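Long-range contacts in 26S proteasome regulatory subunit rpn10 (Schizosaccharomyces pombe, PDB 2X5N), which protects ubiquitin chains against disassembly by deubiquitinating enzymes and so promotes degradation of tagged proteins by the 26S proteasome: residues Glu3-Leu8 against Arg106-Ala111; Asn43-Cys48 against Arg100-Gln105. One frame throughout, in Å; residues are numbered along the deposited sequence.

Contact 1. Residues Glu3-Leu8 against Arg106-Ala111; sequences EATMIL and RQRIVA. With SO4 (sulfate ion), chain B.
Arg108 and Glu3 meet in a salt bridge on one face of a parallel strand pair. Arg108 NE gives its hydrogen to Glu3 OE1 at 2.8 Å; the acceptor lies in the guanidinium plane and is approached on its syn side, though 28° out of the carboxylate plane, the two flat groups being turned 73° apart. With Glu3 CG between the backbone N and the carbonyl carbon (chi1 64°), the extended acid reaches along the sheet to its partner. Water 1 joins OE1 to Arg108 NH2, while OE2 pairs with Lys39 and Arg108 NH1 with Asp139. Were Arg108 replaced by an alanine, Glu3 OE1 would probably lose its charged mate and Asp139 the salt bridge from NH1. Five backbone bonds knit the strands, from Ala4 N to Arg106 O (2.8 Å) through Leu8 N to Val110 O (2.8 Å), in the central sheet of the von Willebrand factor A fold. Beta-branched Val110, suited to a strand, sets CG2 against Thr5 CG2 at 3.8 Å. On the other face, Leu8 packs beside Ile109 and small Ala111, its CD2 lying 4.0 Å from Ile109 CG2. Arg106 turns its side chain away, and NE and NH2 bind a sulfate, probably from the crystallisation liquor.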
# COMPACT_ATOMS: atom_id res chain seq x y z
N GLU A 3 4.69 -10.13 10.69
CA GLU A 3 4.23 -10.07 9.31
C GLU A 3 5.26 -9.40 8.40
O GLU A 3 6.05 -8.55 8.81
CB GLU A 3 2.86 -9.35 9.21
CG GLU A 3 2.88 -7.88 9.63
CD GLU A 3 1.51 -7.23 9.61
OE1 GLU A 3 0.58 -7.79 9.00
OE2 GLU A 3 1.36 -6.14 10.20
N ALA A 4 5.22 -9.81 7.13
CA ALA A 4 5.93 -9.19 6.03
C ALA A 4 4.93 -8.36 5.26
O ALA A 4 3.85 -8.85 4.92
CB ALA A 4 6.47 -10.27 5.10
N THR A 5 5.30 -7.13 4.95
CA THR A 5 4.37 -6.20 4.31
C THR A 5 4.98 -5.65 3.04
O THR A 5 6.08 -5.08 3.07
CB THR A 5 4.04 -5.01 5.24
OG1 THR A 5 3.51 -5.49 6.48
CG2 THR A 5 3.04 -4.06 4.64
N MET A 6 4.26 -5.81 1.94
CA MET A 6 4.62 -5.12 0.71
C MET A 6 3.83 -3.83 0.64
O MET A 6 2.59 -3.86 0.67
CB MET A 6 4.33 -5.97 -0.53
CG MET A 6 5.23 -7.20 -0.69
SD MET A 6 6.98 -6.84 -0.82
CE MET A 6 7.06 -5.85 -2.23
N ILE A 7 4.55 -2.71 0.55
CA ILE A 7 3.96 -1.39 0.43
C ILE A 7 4.00 -0.98 -1.04
O ILE A 7 5.05 -0.97 -1.65
CB ILE A 7 4.68 -0.35 1.34
CG1 ILE A 7 4.63 -0.80 2.81
CG2 ILE A 7 4.01 0.98 1.15
CD1 ILE A 7 5.49 -0.02 3.77
N LEU A 8 2.83 -0.70 -1.59
CA LEU A 8 2.64 -0.42 -3.00
C LEU A 8 2.29 1.05 -3.17
O LEU A 8 1.23 1.50 -2.69
CB LEU A 8 1.50 -1.26 -3.57
CG LEU A 8 1.87 -2.68 -4.04
CD1 LEU A 8 2.63 -3.47 -2.96
CD2 LEU A 8 0.62 -3.45 -4.45
N ARG A 106 3.27 -13.62 8.65
CA ARG A 106 2.03 -13.42 7.94
C ARG A 106 2.28 -12.52 6.74
O ARG A 106 3.31 -11.86 6.65
CB ARG A 106 1.01 -12.76 8.87
CG ARG A 106 0.70 -13.54 10.15
CD ARG A 106 0.04 -12.63 11.16
NE ARG A 106 -0.18 -13.22 12.48
CZ ARG A 106 -1.25 -13.93 12.81
NH1 ARG A 106 -2.18 -14.20 11.90
NH2 ARG A 106 -1.38 -14.40 14.05
N GLN A 107 1.32 -12.48 5.82
CA GLN A 107 1.48 -11.73 4.58
C GLN A 107 0.49 -10.58 4.51
O GLN A 107 -0.71 -10.76 4.72
CB GLN A 107 1.29 -12.65 3.39
CG GLN A 107 2.26 -13.85 3.37
CD GLN A 107 2.03 -14.71 2.14
OE1 GLN A 107 2.38 -14.31 1.06
NE2 GLN A 107 1.41 -15.86 2.31
N ARG A 108 1.02 -9.38 4.20
CA ARG A 108 0.18 -8.20 4.11
C ARG A 108 0.63 -7.32 2.95
O ARG A 108 1.82 -7.18 2.67
CB ARG A 108 0.22 -7.39 5.42
CG ARG A 108 -0.63 -6.09 5.39
CD ARG A 108 -0.65 -5.37 6.76
NE ARG A 108 -1.37 -6.18 7.73
CZ ARG A 108 -2.68 -6.24 7.84
NH1 ARG A 108 -3.47 -5.42 7.16
NH2 ARG A 108 -3.22 -7.13 8.65
N ILE A 109 -0.35 -6.67 2.33
CA ILE A 109 -0.13 -5.63 1.34
C ILE A 109 -0.74 -4.33 1.87
O ILE A 109 -1.86 -4.34 2.36
CB ILE A 109 -0.83 -5.99 -0.00
CG1 ILE A 109 -0.15 -7.24 -0.58
CG2 ILE A 109 -0.79 -4.80 -0.96
CD1 ILE A 109 -0.86 -7.81 -1.78
N VAL A 110 0.00 -3.23 1.77
CA VAL A 110 -0.56 -1.88 2.01
C VAL A 110 -0.41 -1.11 0.70
O VAL A 110 0.70 -0.91 0.26
CB VAL A 110 0.14 -1.13 3.16
CG1 VAL A 110 -0.44 0.26 3.30
CG2 VAL A 110 -0.05 -1.91 4.45
N ALA A 111 -1.53 -0.77 0.06
CA ALA A 111 -1.50 -0.15 -1.25
C ALA A 111 -2.16 1.21 -1.25
O ALA A 111 -3.25 1.38 -0.70
CB ALA A 111 -2.21 -1.04 -2.27
S SO4 B . 1.73 -13.07 15.90
O1 SO4 B . 0.32 -13.41 16.11
O2 SO4 B . 2.07 -11.85 16.67
O3 SO4 B . 2.52 -14.19 16.38
O4 SO4 B . 1.93 -12.89 14.49
O HOH W 1 -1.49 -9.57 9.22

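Contact 2. Residues Asn43-Cys48 against Arg100-Gln105; sequences NPENMC and RENKIQ
Two type I beta turns, Asn43 to Asn46 and Asn102 to Gln105, come side by side and bring Gln105 and Asn102 up to Glu45 and Met47, with no direct hydrogen bond between the segments and 7.4 Å between Asn46 CA and Gln105 CA. Gln105 makes the closest approach, its NE2 lying 3.3 Å from Met47 N, two donors and so no bond. Its CG stands anti to the carbonyl carbon (chi1 -74°), and the chain runs on extended, carrying the amide to the backbone of Glu45 and Met47. In the conformer given, Met47 CG is 3.6 Å from Gln105 NE2; an unbranched methylene lets the amide nitrogen come close here. Gln105 NE2 also comes within 3.4 Å of Glu45 O, but the angle is too poor for a bond, and its polar partner is Glu3 O, through a weak hydrogen bond.

Water does the bridging where the side chains stop short. Asn102 ND2 is 3.9 Å from Glu45 OE2, and the amide and carboxylate planes are 42° apart. Water 2 donates to Glu45 OE1 and accepts from Asn102 ND2 (3.0 Å); water 3 likewise joins the same ND2 to Glu45 O. The amide nitrogen thus serves two waters, a task for which asparagine is well suited, because its oxygen remains available to its own loop: OD1 accepts from Ile104 N in an Asx turn. Asn43 forms the matching Asx turn, its OD1 taking the hydrogen of Glu45 N at 2.9 Å in the carbonyl plane, which helps to fix the bend from which Glu45 projects.

Asn46, whose OD1 receives Glu3 N and whose ND2 donates to Val1 O and Lys39 O, ties the first turn to the N-terminal residues and helix 24-42. The contact lies at one end of the sheet, between the link from helix 24-42 to strand 47-52 and the loop joining helix 86-98 to strand 106-113.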
# COMPACT_ATOMS: atom_id res chain seq x y z
N ASN A 43 7.23 -5.68 15.72
CA ASN A 43 7.91 -6.93 15.99
C ASN A 43 9.30 -6.80 15.42
O ASN A 43 9.46 -6.31 14.32
CB ASN A 43 7.14 -8.08 15.33
CG ASN A 43 7.70 -9.44 15.69
OD1 ASN A 43 8.85 -9.75 15.40
ND2 ASN A 43 6.88 -10.27 16.32
N PRO A 44 10.33 -7.21 16.17
CA PRO A 44 11.72 -7.15 15.71
C PRO A 44 12.13 -7.82 14.42
O PRO A 44 13.17 -7.57 13.84
CB PRO A 44 12.57 -7.42 16.95
CG PRO A 44 11.68 -8.32 17.75
CD PRO A 44 10.25 -7.83 17.50
N GLU A 45 11.28 -8.77 14.05
CA GLU A 45 11.49 -9.55 12.83
C GLU A 45 10.62 -9.14 11.65
O GLU A 45 10.71 -9.73 10.58
CB GLU A 45 11.30 -11.02 13.15
CG GLU A 45 12.42 -11.58 14.01
CD GLU A 45 12.41 -13.07 14.00
OE1 GLU A 45 11.49 -13.62 14.61
OE2 GLU A 45 13.29 -13.69 13.36
N ASN A 46 9.77 -8.13 11.82
CA ASN A 46 8.95 -7.69 10.70
C ASN A 46 9.81 -7.05 9.62
O ASN A 46 10.82 -6.40 9.91
CB ASN A 46 7.90 -6.69 11.15
CG ASN A 46 6.74 -7.34 11.86
OD1 ASN A 46 6.68 -8.56 11.98
ND2 ASN A 46 5.80 -6.54 12.33
N MET A 47 9.40 -7.25 8.38
CA MET A 47 10.09 -6.72 7.22
C MET A 47 9.08 -6.06 6.31
O MET A 47 7.93 -6.48 6.26
CB MET A 47 10.73 -7.85 6.42
CG MET A 47 11.62 -8.73 7.24
SD MET A 47 13.25 -8.01 7.30
CE MET A 47 14.00 -8.84 5.90
N CYS A 48 9.52 -5.08 5.55
CA CYS A 48 8.74 -4.40 4.53
C CYS A 48 9.44 -4.35 3.20
O CYS A 48 10.65 -4.13 3.18
CB CYS A 48 8.21 -3.02 4.91
SG CYS A 48 7.34 -2.87 6.43
N ARG A 100 9.55 -14.31 0.74
CA ARG A 100 10.01 -13.90 2.06
C ARG A 100 10.83 -15.02 2.68
O ARG A 100 10.47 -16.19 2.60
CB ARG A 100 8.82 -13.52 2.96
CG ARG A 100 7.99 -14.67 3.50
CD ARG A 100 6.65 -14.14 4.03
NE ARG A 100 5.85 -15.20 4.64
CZ ARG A 100 5.21 -16.13 3.95
NH1 ARG A 100 5.21 -16.11 2.63
NH2 ARG A 100 4.54 -17.08 4.60
N GLU A 101 11.96 -14.67 3.27
CA GLU A 101 12.83 -15.68 3.82
C GLU A 101 12.18 -16.33 5.04
O GLU A 101 12.13 -17.55 5.14
CB GLU A 101 14.19 -15.09 4.18
CG GLU A 101 15.06 -16.00 5.01
CD GLU A 101 15.33 -17.33 4.35
OE1 GLU A 101 15.29 -18.35 5.07
OE2 GLU A 101 15.57 -17.35 3.13
N ASN A 102 11.66 -15.50 5.95
CA ASN A 102 11.04 -16.00 7.18
C ASN A 102 9.56 -16.26 6.93
O ASN A 102 8.73 -15.34 6.96
CB ASN A 102 11.24 -14.99 8.31
CG ASN A 102 10.59 -15.42 9.60
OD1 ASN A 102 10.01 -16.50 9.69
ND2 ASN A 102 10.65 -14.56 10.62
N LYS A 103 9.24 -17.52 6.64
CA LYS A 103 7.88 -17.84 6.24
C LYS A 103 6.90 -17.94 7.39
O LYS A 103 5.70 -18.11 7.17
CB LYS A 103 7.90 -19.06 5.33
CG LYS A 103 8.51 -18.64 3.97
CD LYS A 103 8.62 -19.75 2.97
CE LYS A 103 9.18 -19.21 1.64
NZ LYS A 103 10.57 -18.84 1.84
N ILE A 104 7.38 -17.80 8.62
CA ILE A 104 6.46 -17.66 9.75
C ILE A 104 5.72 -16.33 9.66
O ILE A 104 4.60 -16.21 10.15
CB ILE A 104 7.14 -17.77 11.14
CG1 ILE A 104 8.05 -19.00 11.21
CG2 ILE A 104 6.07 -17.83 12.23
CD1 ILE A 104 8.69 -19.22 12.57
N GLN A 105 6.32 -15.34 9.03
CA GLN A 105 5.63 -14.07 8.84
C GLN A 105 4.31 -14.24 8.09
O GLN A 105 4.26 -14.85 7.04
CB GLN A 105 6.52 -13.12 8.03
CG GLN A 105 7.70 -12.51 8.77
CD GLN A 105 8.54 -11.72 7.82
OE1 GLN A 105 9.03 -12.24 6.81
NE2 GLN A 105 8.60 -10.43 8.04
O HOH W 2 10.21 -15.71 13.39
O HOH W 3 12.23 -12.00 9.83

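From the N terminus, strand 3-9 comes first, and contact 1 closes the longer loop when residues 106-111 return beside it, 98 residues on. Contact 2 is nested within that loop: it begins after helix 24-42, at residues 43-48, and closes 52 residues later at 100-105, directly before the second segment of contact 1. Strand 3-9 is flanked by 47-52 and 106-113, so contact 1 forms one of its borders, while contact 2 brings together the approaches to both neighbours. The two contacts meet at strand 3-9, which pairs along its other border with strand 47-52 through Thr5 N and Met47 O.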